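Local structure of insulinase family protease (Yersinia pestis, 3GO9) at residues Thr58-Glu63 against His184-Pro189; Phe70-Pro75 against Ala156-Ala161; Pro75-Met80 against Glu146-Ala151. The protein is a predicted M16 (insulinase) family protease whose altered zinc-binding motif leaves its peptidase activity and substrate uncertain. One frame throughout, in Å; residues are numbered along the deposited sequence.

Contacts 2 and 3 both use helix 70-80, and contact 1 touches its start. Contact 2 places H72, a zinc ligand on the helix, beside the loop and strand that supply D158 and I160. Contact 1 lies next to it, centre to centre about 11 Å away, and E63 OE2 reaches A71 N at 2.8 Å, a probable hydrogen bond. Contact 3 takes up the helix on the other side of P75, its centre about 9 Å from that of contact 2, and the salt bridge of R76 NH2 to D158 OD1 at 2.9 Å joins the two. Contacts 1 and 3 stay about 7 Å apart at their nearest atoms; along the chain they nest, 3 inside 2 inside 1.

Contact 1. Residues Thr58-Glu63 against His184-Pro189; sequences TGSLSE and HDPGQP
H184 and S60 are joined by one short and one weak hydrogen bond across two loops that lack regular structure apart from a single 3-10 turn, an example of how polar pairing can join irregular segments. The H184 side chain is best followed outward. Its CB lies 3.7 Å from S60 OG. At CG the ring begins, and CG and CD2 both pass close to CD2 of L61, which makes an off-centre CH-pi contact 4.1 Å from the ring centroid; L61 CA stands over the rim of the same face. On the other arm of the ring, ND1 gives a weak hydrogen bond to S60 O at 3.0 Å, bent to 124° at the hydrogen. Beyond it, CE1 meets E63 O at the ring edge, in plane, at 3.5 Å. The first torsion of H184, with CG anti to the carbonyl carbon (chi1 -66°), turns the ring back over the 3-10 turn.

In return S60 OG donates to H184 O at 2.6 Å, tilted 24° from the carbonyl plane. The same OG brushes the CB of P186, inside the type I turn from D185 to Q188. That turn is braced by Q188 NE2, which donates to D185 O at 2.9 Å.

Beyond the ND1 edge of the ring, the E63 carboxylate is held by the backbone N of G69 and of A71. OE1 and OE2 each share a water with the second loop, one lying beside D185 O and the other beside P186 O. S60 and H184 carry most of the direct contact, with L61 and E63 O flanking the ring. Since S60 O also receives the backbone N of E63, and ND1 has a further water beside it, the contact rests more on the short hydroxyl bond than on the ring nitrogen.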
ATOM      1  N   THR A  58     -15.167  -3.484   4.558  1.00  9.97           N
ATOM      2  CA  THR A  58     -16.115  -4.244   3.761  1.00 11.55           C
ATOM      3  C   THR A  58     -15.622  -4.207   2.329  1.00 11.15           C
ATOM      4  O   THR A  58     -15.426  -3.138   1.760  1.00 11.69           O
ATOM      5  CB  THR A  58     -17.479  -3.544   3.802  1.00 12.10           C
ATOM      6  OG1 THR A  58     -17.915  -3.546   5.160  1.00 12.78           O
ATOM      7  CG2 THR A  58     -18.548  -4.213   2.929  1.00 13.65           C
ATOM      8  N   GLY A  59     -15.417  -5.376   1.771  1.00  9.93           N
ATOM      9  CA  GLY A  59     -15.023  -5.517   0.350  1.00  9.32           C
ATOM     10  C   GLY A  59     -15.702  -6.723  -0.236  1.00  8.92           C
ATOM     11  O   GLY A  59     -16.698  -7.238   0.323  1.00 10.04           O
ATOM     12  N   SER A  60     -15.133  -7.240  -1.311  1.00  9.37           N
ATOM     13  CA  SER A  60     -15.739  -8.350  -2.046  1.00  9.26           C
ATOM     14  C   SER A  60     -15.724  -9.645  -1.295  1.00  9.74           C
ATOM     15  O   SER A  60     -16.542 -10.530  -1.592  1.00 10.35           O
ATOM     16  CB  SER A  60     -15.051  -8.519  -3.371  1.00 10.39           C
ATOM     17  OG  SER A  60     -13.657  -8.660  -3.242  1.00  9.62           O
ATOM     18  N   LEU A  61     -14.810  -9.805  -0.333  1.00 10.15           N
ATOM     19  CA  LEU A  61     -14.836 -11.004   0.484  1.00 10.36           C
ATOM     20  C   LEU A  61     -16.110 -11.086   1.349  1.00 11.21           C
ATOM     21  O   LEU A  61     -16.459 -12.202   1.786  1.00 14.09           O
ATOM     22  CB  LEU A  61     -13.586 -11.134   1.347  1.00  9.76           C
ATOM     23  CG  LEU A  61     -12.269 -11.338   0.694  1.00 12.18           C
ATOM     24  CD1 LEU A  61     -11.096 -11.128   1.637  1.00 13.73           C
ATOM     25  CD2 LEU A  61     -12.211 -12.761   0.025  1.00 15.04           C
ATOM     26  N   SER A  62     -16.846  -9.985   1.553  1.00 12.20           N
ATOM     27  CA  SER A  62     -18.109  -9.989   2.316  1.00 13.60           C
ATOM     28  C   SER A  62     -19.280 -10.491   1.513  1.00 13.19           C
ATOM     29  O   SER A  62     -20.377 -10.669   2.059  1.00 12.92           O
ATOM     30  CB  SER A  62     -18.515  -8.567   2.717  1.00 15.49           C
ATOM     31  OG  SER A  62     -17.668  -7.998   3.660  1.00 18.61           O
ATOM     32  N   GLU A  63     -19.095 -10.601   0.199  1.00 11.41           N
ATOM     33  CA  GLU A  63     -20.177 -10.946  -0.721  1.00 10.45           C
ATOM     34  C   GLU A  63     -20.390 -12.428  -0.879  1.00  9.77           C
ATOM     35  O   GLU A  63     -19.423 -13.151  -1.150  1.00 11.51           O
ATOM     36  CB  GLU A  63     -19.829 -10.402  -2.128  1.00  9.46           C
ATOM     37  CG  GLU A  63     -19.818  -8.871  -2.188  1.00 11.08           C
ATOM     38  CD  GLU A  63     -19.169  -8.306  -3.444  1.00 11.81           C
ATOM     39  OE1 GLU A  63     -18.726  -9.092  -4.339  1.00  9.94           O
ATOM     40  OE2 GLU A  63     -19.127  -7.048  -3.579  1.00 12.56           O
ATOM     41  N   HIS A 184     -13.677 -13.521  -5.989  1.00 14.19           N
ATOM     42  CA  HIS A 184     -14.032 -12.271  -5.344  1.00 13.97           C
ATOM     43  C   HIS A 184     -13.389 -11.049  -5.966  1.00 13.61           C
ATOM     44  O   HIS A 184     -13.011 -10.102  -5.245  1.00 15.22           O
ATOM     45  CB  HIS A 184     -13.666 -12.337  -3.874  1.00 13.19           C
ATOM     46  CG  HIS A 184     -14.466 -13.351  -3.118  1.00 14.29           C
ATOM     47  ND1 HIS A 184     -15.785 -13.131  -2.788  1.00 16.45           N
ATOM     48  CD2 HIS A 184     -14.156 -14.573  -2.644  1.00 20.71           C
ATOM     49  CE1 HIS A 184     -16.260 -14.185  -2.148  1.00 19.91           C
ATOM     50  NE2 HIS A 184     -15.287 -15.065  -2.033  1.00 17.21           N
ATOM     51  N   ASP A 185     -13.248 -11.010  -7.291  1.00 13.40           N
ATOM     52  CA  ASP A 185     -12.794  -9.784  -7.974  1.00 14.31           C
ATOM     53  C   ASP A 185     -13.573  -8.560  -7.497  1.00 14.64           C
ATOM     54  O   ASP A 185     -14.820  -8.527  -7.575  1.00 15.70           O
ATOM     55  CB  ASP A 185     -13.018  -9.844  -9.469  1.00 15.80           C
ATOM     56  CG  ASP A 185     -12.158 -10.783 -10.171  1.00 17.31           C
ATOM     57  OD1 ASP A 185     -11.413 -11.597  -9.545  1.00 19.24           O
ATOM     58  OD2 ASP A 185     -12.243 -10.674 -11.432  1.00 17.78           O
ATOM     59  N   PRO A 186     -12.872  -7.532  -7.014  1.00 13.46           N
ATOM     60  CA  PRO A 186     -13.526  -6.397  -6.330  1.00 14.66           C
ATOM     61  C   PRO A 186     -14.238  -5.402  -7.246  1.00 17.46           C
ATOM     62  O   PRO A 186     -14.986  -4.559  -6.744  1.00 18.72           O
ATOM     63  CB  PRO A 186     -12.387  -5.735  -5.546  1.00 15.58           C
ATOM     64  CG  PRO A 186     -11.135  -6.272  -6.112  1.00 15.46           C
ATOM     65  CD  PRO A 186     -11.422  -7.583  -6.798  1.00 13.86           C
ATOM     66  N   GLY A 187     -13.996  -5.464  -8.540  1.00 17.42           N
ATOM     67  CA  GLY A 187     -14.644  -4.488  -9.439  1.00 17.46           C
ATOM     68  C   GLY A 187     -15.643  -5.148 -10.379  1.00 18.59           C
ATOM     69  O   GLY A 187     -15.939  -4.539 -11.434  1.00 18.02           O
ATOM     70  N   GLN A 188     -16.150  -6.333 -10.020  1.00 18.67           N
ATOM     71  CA  GLN A 188     -17.070  -7.132 -10.900  1.00 20.03           C
ATOM     72  C   GLN A 188     -18.369  -6.367 -11.032  1.00 19.90           C
ATOM     73  O   GLN A 188     -18.859  -5.845 -10.068  1.00 18.16           O
ATOM     74  CB  GLN A 188     -17.443  -8.513 -10.303  1.00 20.98           C
ATOM     75  CG  GLN A 188     -16.311  -9.439  -9.937  1.00 24.29           C
ATOM     76  CD  GLN A 188     -16.692 -10.778  -9.182  1.00 25.56           C
ATOM     77  OE1 GLN A 188     -17.024 -11.757  -9.851  1.00 31.97           O
ATOM     78  NE2 GLN A 188     -16.593 -10.823  -7.800  1.00 21.53           N
ATOM     79  N   PRO A 189     -18.963  -6.322 -12.240  1.00 20.16           N
ATOM     80  CA  PRO A 189     -20.293  -5.740 -12.287  1.00 19.89           C
ATOM     81  C   PRO A 189     -21.343  -6.595 -11.584  1.00 18.78           C
ATOM     82  O   PRO A 189     -21.221  -7.820 -11.519  1.00 20.14           O
ATOM     83  CB  PRO A 189     -20.580  -5.674 -13.787  1.00 21.22           C
ATOM     84  CG  PRO A 189     -19.300  -5.377 -14.359  1.00 21.77           C
ATOM     85  CD  PRO A 189     -18.321  -6.253 -13.569  1.00 21.96           C
TER
HETATM   86  O   HOH W   1     -17.420  -5.655  -4.906  1.00 13.77           O
HETATM   87  O   HOH W   2     -17.356 -11.445  -4.642  1.00 15.49           O
HETATM   88  O   HOH W   3     -17.014  -7.641  -6.540  1.00 29.23           O

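Contact 2. Residues Phe70-Pro75 against Ala156-Ala161; sequences FAHLLP and ATDPIA. With ZN (zinc ion), chain C.
H72 and I160 meet twice, once through side chains and once through a zinc ion, so that the buried half of this contact is packed tightly while the other half faces water. On the packed side, I160 CG2 lies over a face of the H72 imidazole, 3.4 Å from CE1. Its CB follows as a CH-pi contact, 4.0 Å from the ring centroid and 29° off the ring normal. The I160 CD1 branch extends further along the helix and touches P75 CB at 3.9 Å. H72 has CG anti to its own nitrogen (chi1 -169°), which places the ring beside the second segment, and the next torsion turns NE2 to the metal. Its other nitrogen, ND1, is hydrogen-bonded to T109 OG1, limiting the rotation of the ring.

On the solvent side the zinc ion gathers H72 NE2 at 2.0 Å, D158 OD2 at 1.9 Å and the backbone oxygen of I160 at a longer 2.4 Å. Two waters complete the shell, one of them modelled so near the metal that its position is doubtful. Packing is loose only at D158, which is exposed and covers little. Its second oxygen is held instead: OD1 accepts from I160 N at 3.0 Å, met from above the carboxylate plane (61° out of it), making an Asx turn, and also pairs with R76, a second-shell link.

Classical M16 peptidases carry the inverted zinc motif HXXEH where this helix reads H72-L73-L74-P75-R76, which keeps the first histidine alone. The zinc, between helix 70-80 and the edge strand 160-162, thus lies at the place of the classical site but with different ligands and without the motif glutamate; a catalytic role is not established.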
ATOM      1  N   PHE A  70     -21.645  -6.047  -5.152  1.00  9.50           N
ATOM      2  CA  PHE A  70     -22.387  -5.137  -4.267  1.00  8.50           C
ATOM      3  C   PHE A  70     -21.462  -4.126  -3.586  1.00  8.45           C
ATOM      4  O   PHE A  70     -21.776  -2.929  -3.539  1.00  8.39           O
ATOM      5  CB  PHE A  70     -23.200  -5.899  -3.208  1.00  8.03           C
ATOM      6  CG  PHE A  70     -24.511  -6.448  -3.673  1.00  8.54           C
ATOM      7  CD1 PHE A  70     -24.856  -6.569  -5.009  1.00  9.30           C
ATOM      8  CD2 PHE A  70     -25.450  -6.812  -2.719  1.00  8.85           C
ATOM      9  CE1 PHE A  70     -26.109  -7.024  -5.357  1.00 11.74           C
ATOM     10  CE2 PHE A  70     -26.678  -7.280  -3.067  1.00 11.75           C
ATOM     11  CZ  PHE A  70     -27.010  -7.409  -4.382  1.00 10.98           C
ATOM     12  N   ALA A  71     -20.322  -4.562  -3.090  1.00  7.73           N
ATOM     13  CA  ALA A  71     -19.462  -3.610  -2.354  1.00  7.17           C
ATOM     14  C   ALA A  71     -18.924  -2.544  -3.293  1.00  7.79           C
ATOM     15  O   ALA A  71     -18.665  -1.388  -2.897  1.00  8.86           O
ATOM     16  CB  ALA A  71     -18.297  -4.352  -1.722  1.00  8.02           C
ATOM     17  N   HIS A  72     -18.679  -2.923  -4.535  1.00  9.26           N
ATOM     18  CA  HIS A  72     -18.169  -1.933  -5.529  1.00  9.83           C
ATOM     19  C   HIS A  72     -19.265  -0.967  -5.994  1.00  9.28           C
ATOM     20  O   HIS A  72     -18.950   0.165  -6.426  1.00  9.78           O
ATOM     21  CB  HIS A  72     -17.535  -2.686  -6.689  1.00 10.31           C
ATOM     22  CG  HIS A  72     -16.760  -1.823  -7.628  1.00 11.46           C
ATOM     23  ND1 HIS A  72     -15.497  -1.367  -7.316  1.00 11.95           N
ATOM     24  CD2 HIS A  72     -17.010  -1.439  -8.896  1.00 16.58           C
ATOM     25  CE1 HIS A  72     -15.026  -0.685  -8.349  1.00 13.34           C
ATOM     26  NE2 HIS A  72     -15.943  -0.683  -9.292  1.00 11.84           N
ATOM     27  N   LEU A  73     -20.510  -1.397  -5.974  1.00  8.72           N
ATOM     28  CA  LEU A  73     -21.649  -0.574  -6.419  1.00  9.21           C
ATOM     29  C   LEU A  73     -22.031   0.504  -5.408  1.00  8.51           C
ATOM     30  O   LEU A  73     -22.352   1.639  -5.760  1.00  8.98           O
ATOM     31  CB  LEU A  73     -22.883  -1.425  -6.754  1.00  9.62           C
ATOM     32  CG  LEU A  73     -24.148  -0.707  -7.204  1.00 11.50           C
ATOM     33  CD1 LEU A  73     -23.889   0.166  -8.372  1.00 13.86           C
ATOM     34  CD2 LEU A  73     -25.257  -1.696  -7.507  1.00 12.30           C
ATOM     35  N   LEU A  74     -21.980   0.153  -4.116  1.00  9.29           N
ATOM     36  CA  LEU A  74     -22.455   1.060  -3.064  1.00  9.12           C
ATOM     37  C   LEU A  74     -21.845   2.449  -3.194  1.00  8.48           C
ATOM     38  O   LEU A  74     -22.572   3.416  -3.142  1.00  9.19           O
ATOM     39  CB  LEU A  74     -22.239   0.467  -1.663  1.00  9.43           C
ATOM     40  CG  LEU A  74     -22.997  -0.799  -1.265  1.00  8.31           C
ATOM     41  CD1 LEU A  74     -22.512  -1.351   0.103  1.00  9.88           C
ATOM     42  CD2 LEU A  74     -24.502  -0.513  -1.281  1.00  9.56           C
ATOM     43  N   PRO A  75     -20.511   2.573  -3.342  1.00  8.87           N
ATOM     44  CA  PRO A  75     -20.013   3.931  -3.395  1.00  8.42           C
ATOM     45  C   PRO A  75     -20.451   4.715  -4.609  1.00  9.35           C
ATOM     46  O   PRO A  75     -20.522   5.962  -4.527  1.00  9.33           O
ATOM     47  CB  PRO A  75     -18.482   3.755  -3.379  1.00  9.68           C
ATOM     48  CG  PRO A  75     -18.240   2.357  -3.531  1.00 13.21           C
ATOM     49  CD  PRO A  75     -19.419   1.587  -3.272  1.00  9.69           C
ATOM     50  N   ALA A 156     -21.733   6.764 -17.877  1.00 19.75           N
ATOM     51  CA  ALA A 156     -20.814   6.518 -18.993  1.00 19.89           C
ATOM     52  C   ALA A 156     -19.485   5.969 -18.528  1.00 19.72           C
ATOM     53  O   ALA A 156     -18.791   5.283 -19.289  1.00 21.23           O
ATOM     54  CB  ALA A 156     -20.584   7.818 -19.815  1.00 20.19           C
ATOM     55  N   THR A 157     -19.108   6.290 -17.294  1.00 17.63           N
ATOM     56  CA  THR A 157     -17.799   5.903 -16.786  1.00 17.95           C
ATOM     57  C   THR A 157     -17.933   5.283 -15.416  1.00 15.91           C
ATOM     58  O   THR A 157     -18.985   5.329 -14.821  1.00 16.62           O
ATOM     59  CB  THR A 157     -16.851   7.135 -16.675  1.00 18.97           C
ATOM     60  OG1 THR A 157     -17.397   8.108 -15.774  1.00 21.95           O
ATOM     61  CG2 THR A 157     -16.648   7.753 -18.099  1.00 21.11           C
ATOM     62  N   ASP A 158     -16.831   4.736 -14.929  1.00 13.91           N
ATOM     63  CA  ASP A 158     -16.816   4.093 -13.612  1.00 14.70           C
ATOM     64  C   ASP A 158     -15.916   4.879 -12.720  1.00 13.91           C
ATOM     65  O   ASP A 158     -14.689   4.781 -12.819  1.00 15.23           O
ATOM     66  CB  ASP A 158     -16.284   2.694 -13.759  1.00 15.11           C
ATOM     67  CG  ASP A 158     -16.063   2.063 -12.463  1.00 16.94           C
ATOM     68  OD1 ASP A 158     -16.771   2.471 -11.457  1.00 15.62           O
ATOM     69  OD2 ASP A 158     -15.131   1.216 -12.479  1.00 20.48           O
ATOM     70  N   PRO A 159     -16.508   5.675 -11.800  1.00 13.82           N
ATOM     71  CA  PRO A 159     -15.630   6.467 -10.956  1.00 14.42           C
ATOM     72  C   PRO A 159     -15.018   5.686  -9.807  1.00 13.06           C
ATOM     73  O   PRO A 159     -14.180   6.217  -9.099  1.00 15.12           O
ATOM     74  CB  PRO A 159     -16.563   7.556 -10.423  1.00 14.20           C
ATOM     75  CG  PRO A 159     -17.857   6.900 -10.321  1.00 14.63           C
ATOM     76  CD  PRO A 159     -17.922   5.895 -11.496  1.00 14.23           C
ATOM     77  N   ILE A 160     -15.413   4.433  -9.612  1.00 10.47           N
ATOM     78  CA  ILE A 160     -14.945   3.640  -8.476  1.00 10.38           C
ATOM     79  C   ILE A 160     -13.788   2.712  -8.884  1.00 11.31           C
ATOM     80  O   ILE A 160     -13.925   1.884  -9.801  1.00 11.23           O
ATOM     81  CB  ILE A 160     -16.110   2.785  -7.885  1.00 10.54           C
ATOM     82  CG1 ILE A 160     -17.350   3.673  -7.647  1.00 11.72           C
ATOM     83  CG2 ILE A 160     -15.680   2.096  -6.534  1.00 13.29           C
ATOM     84  CD1 ILE A 160     -17.112   4.969  -6.822  1.00 12.49           C
ATOM     85  N   ALA A 161     -12.658   2.875  -8.241  1.00  9.32           N
ATOM     86  CA  ALA A 161     -11.472   2.121  -8.560  1.00  9.53           C
ATOM     87  C   ALA A 161     -11.404   0.869  -7.750  1.00 10.52           C
ATOM     88  O   ALA A 161     -12.188   0.664  -6.795  1.00  9.20           O
ATOM     89  CB  ALA A 161     -10.214   2.967  -8.294  1.00 11.75           C
TER
HETATM   90 ZN    ZN C 602     -15.057   0.126 -10.919  0.50 17.50          ZN
HETATM   91  O   HOH W   4     -16.204  -0.758 -11.684  1.00 15.62           O
HETATM   92  O   HOH W   5     -13.350  -0.647 -11.188  1.00 28.86           O

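Contact 3. Residues Pro75-Met80 against Glu146-Ala151; sequences PRLALM and EQTVNA
Helix-to-helix packing at a steep angle is the element at work here: the segments of helix 70-80 and helix 146-153 run at 103° to one another, with their axes approaching to 9.1 Å, inside the M16 peptidase family region. Two residues of the first helix, L77 and M80 (present as selenomethionine, a labelling substitution), carry the contact without any hydrogen bond between the segments. L77 reaches out with its CD2 branch, the end of the side chain coming nearer than its base would suggest because CG lies beside the backbone nitrogen (chi1 -56°) and the chain then extends. That methyl lands on the backbone of the second helix, 3.5 Å from T148 O, and alongside V149, where CA is at 3.8 Å and CG2 at 4.0 Å. T148 OG1 approaches the same methyl, but OG1 is already engaged by A143 O and S145 N.

One turn further on, M80 bends at chi2 and chi3, folding its chain over the second helix. CG passes T148 O at 4.0 Å, and the selenium comes closest to A151 at its C, 3.9 Å away, with CB just beyond. L77 thus takes the buried side of the crossing and M80 the more exposed side.

Helix 196-206 covers the buried flank, since L199 touches both L77 and V149. R76 reaches A152 O just beyond the second segment, L79 rests on strand 160-162 through I160, and L79 and A78 both meet helix 125-140, so that helix 70-80 lies wedged between these three elements and helix 146-153.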
ATOM      1  N   PRO A  75     -20.511   2.573  -3.342  1.00  8.87           N
ATOM      2  CA  PRO A  75     -20.013   3.931  -3.395  1.00  8.42           C
ATOM      3  C   PRO A  75     -20.451   4.715  -4.609  1.00  9.35           C
ATOM      4  O   PRO A  75     -20.522   5.962  -4.527  1.00  9.33           O
ATOM      5  CB  PRO A  75     -18.482   3.755  -3.379  1.00  9.68           C
ATOM      6  CG  PRO A  75     -18.240   2.357  -3.531  1.00 13.21           C
ATOM      7  CD  PRO A  75     -19.419   1.587  -3.272  1.00  9.69           C
ATOM      8  N   ARG A  76     -20.766   4.036  -5.723  1.00  8.38           N
ATOM      9  CA  ARG A  76     -21.255   4.768  -6.877  1.00  9.56           C
ATOM     10  C   ARG A  76     -22.629   5.421  -6.559  1.00  8.90           C
ATOM     11  O   ARG A  76     -22.965   6.517  -7.030  1.00 10.15           O
ATOM     12  CB  ARG A  76     -21.374   3.827  -8.074  1.00 11.03           C
ATOM     13  CG  ARG A  76     -21.465   4.634  -9.374  1.00 13.85           C
ATOM     14  CD  ARG A  76     -21.647   3.724 -10.564  1.00 17.56           C
ATOM     15  NE  ARG A  76     -20.510   2.857 -10.865  1.00 17.97           N
ATOM     16  CZ  ARG A  76     -20.404   2.212 -12.024  1.00 24.39           C
ATOM     17  NH1 ARG A  76     -21.356   2.341 -12.946  1.00 23.53           N
ATOM     18  NH2 ARG A  76     -19.370   1.403 -12.271  1.00 23.79           N
ATOM     19  N   LEU A  77     -23.426   4.751  -5.745  1.00  8.99           N
ATOM     20  CA  LEU A  77     -24.717   5.303  -5.309  1.00  7.39           C
ATOM     21  C   LEU A  77     -24.543   6.675  -4.588  1.00  9.16           C
ATOM     22  O   LEU A  77     -25.313   7.604  -4.852  1.00 10.39           O
ATOM     23  CB  LEU A  77     -25.495   4.293  -4.449  1.00  8.57           C
ATOM     24  CG  LEU A  77     -25.745   2.970  -5.088  1.00 10.37           C
ATOM     25  CD1 LEU A  77     -26.525   2.060  -4.064  1.00 13.87           C
ATOM     26  CD2 LEU A  77     -26.513   3.049  -6.430  1.00 10.96           C
ATOM     27  N   ALA A  78     -23.548   6.740  -3.715  1.00  9.57           N
ATOM     28  CA  ALA A  78     -23.213   7.882  -2.919  1.00 10.41           C
ATOM     29  C   ALA A  78     -22.847   9.090  -3.805  1.00 11.48           C
ATOM     30  O   ALA A  78     -22.965  10.242  -3.366  1.00 11.74           O
ATOM     31  CB  ALA A  78     -22.044   7.558  -1.905  1.00 10.23           C
ATOM     32  N   LEU A  79     -22.439   8.829  -5.057  1.00 12.33           N
ATOM     33  CA  LEU A  79     -22.164   9.902  -6.036  1.00 13.11           C
ATOM     34  C   LEU A  79     -23.381  10.260  -6.866  1.00 13.66           C
ATOM     35  O   LEU A  79     -23.401  11.293  -7.535  1.00 18.15           O
ATOM     36  CB  LEU A  79     -21.015   9.510  -6.977  1.00 12.99           C
ATOM     37  CG  LEU A  79     -19.708   9.234  -6.280  1.00 11.15           C
ATOM     38  CD1 LEU A  79     -18.603   8.553  -7.203  1.00 14.26           C
ATOM     39  CD2 LEU A  79     -19.114  10.530  -5.651  1.00 14.92           C
HETATM   40  N   MSE A  80     -24.402   9.416  -6.911  1.00 14.39           N
HETATM   41  CA  MSE A  80     -25.616   9.746  -7.638  1.00 13.95           C
HETATM   42  C   MSE A  80     -26.433  10.711  -6.822  1.00 14.36           C
HETATM   43  O   MSE A  80     -27.003  11.658  -7.354  1.00 16.15           O
HETATM   44  CB  MSE A  80     -26.454   8.496  -7.902  1.00 15.64           C
HETATM   45  CG  MSE A  80     -25.768   7.408  -8.640  1.00 17.70           C
HETATM   46 SE   MSE A  80     -25.238   7.893 -10.459  0.60 20.70          SE
HETATM   47  CE  MSE A  80     -23.580   8.605 -10.183  1.00 18.85           C
ATOM     48  N   GLU A 146     -34.407   1.913  -6.239  1.00 18.94           N
ATOM     49  CA  GLU A 146     -34.454   1.521  -7.651  1.00 19.73           C
ATOM     50  C   GLU A 146     -33.936   2.654  -8.526  1.00 19.03           C
ATOM     51  O   GLU A 146     -33.220   2.440  -9.506  1.00 18.76           O
ATOM     52  CB  GLU A 146     -35.890   1.167  -8.057  1.00 20.71           C
ATOM     53  CG  GLU A 146     -36.474  -0.048  -7.357  1.00 26.12           C
ATOM     54  CD  GLU A 146     -36.057  -1.411  -7.944  1.00 32.65           C
ATOM     55  OE1 GLU A 146     -36.535  -2.427  -7.374  1.00 36.75           O
ATOM     56  OE2 GLU A 146     -35.272  -1.496  -8.942  1.00 36.91           O
ATOM     57  N   GLN A 147     -34.271   3.871  -8.139  1.00 19.25           N
ATOM     58  CA  GLN A 147     -33.887   5.067  -8.887  1.00 19.52           C
ATOM     59  C   GLN A 147     -32.369   5.292  -8.893  1.00 18.56           C
ATOM     60  O   GLN A 147     -31.780   5.538  -9.943  1.00 18.41           O
ATOM     61  CB  GLN A 147     -34.602   6.304  -8.333  1.00 21.37           C
ATOM     62  CG  GLN A 147     -36.110   6.318  -8.557  1.00 26.10           C
ATOM     63  CD  GLN A 147     -36.840   5.199  -7.791  1.00 31.85           C
ATOM     64  OE1 GLN A 147     -36.562   4.948  -6.600  1.00 31.18           O
ATOM     65  NE2 GLN A 147     -37.762   4.509  -8.485  1.00 35.40           N
ATOM     66  N   THR A 148     -31.733   5.212  -7.730  1.00 16.35           N
ATOM     67  CA  THR A 148     -30.294   5.463  -7.686  1.00 16.36           C
ATOM     68  C   THR A 148     -29.501   4.314  -8.312  1.00 14.76           C
ATOM     69  O   THR A 148     -28.454   4.517  -8.930  1.00 15.28           O
ATOM     70  CB  THR A 148     -29.759   5.734  -6.233  1.00 15.24           C
ATOM     71  OG1 THR A 148     -29.952   4.604  -5.372  1.00 16.23           O
ATOM     72  CG2 THR A 148     -30.425   6.955  -5.603  1.00 17.92           C
ATOM     73  N   VAL A 149     -29.988   3.090  -8.115  1.00 14.22           N
ATOM     74  CA  VAL A 149     -29.350   1.903  -8.718  1.00 14.52           C
ATOM     75  C   VAL A 149     -29.415   1.980 -10.254  1.00 14.68           C
ATOM     76  O   VAL A 149     -28.428   1.837 -10.924  1.00 14.04           O
ATOM     77  CB  VAL A 149     -29.925   0.597  -8.146  1.00 15.24           C
ATOM     78  CG1 VAL A 149     -29.394  -0.590  -8.919  1.00 12.02           C
ATOM     79  CG2 VAL A 149     -29.534   0.456  -6.650  1.00 12.78           C
ATOM     80  N   ASN A 150     -30.578   2.291 -10.809  1.00 16.07           N
ATOM     81  CA  ASN A 150     -30.716   2.474 -12.246  1.00 16.51           C
ATOM     82  C   ASN A 150     -29.782   3.567 -12.743  1.00 16.02           C
ATOM     83  O   ASN A 150     -29.055   3.363 -13.699  1.00 17.48           O
ATOM     84  CB  ASN A 150     -32.184   2.788 -12.562  1.00 17.01           C
ATOM     85  CG  ASN A 150     -32.482   2.803 -14.045  1.00 22.22           C
ATOM     86  OD1 ASN A 150     -32.113   1.893 -14.794  1.00 24.55           O
ATOM     87  ND2 ASN A 150     -33.209   3.849 -14.477  1.00 29.12           N
ATOM     88  N   ALA A 151     -29.724   4.697 -12.030  1.00 16.65           N
ATOM     89  CA  ALA A 151     -28.858   5.790 -12.445  1.00 15.91           C
ATOM     90  C   ALA A 151     -27.385   5.373 -12.436  1.00 15.46           C
ATOM     91  O   ALA A 151     -26.642   5.655 -13.369  1.00 15.84           O
ATOM     92  CB  ALA A 151     -29.102   6.999 -11.573  1.00 15.96           C
TER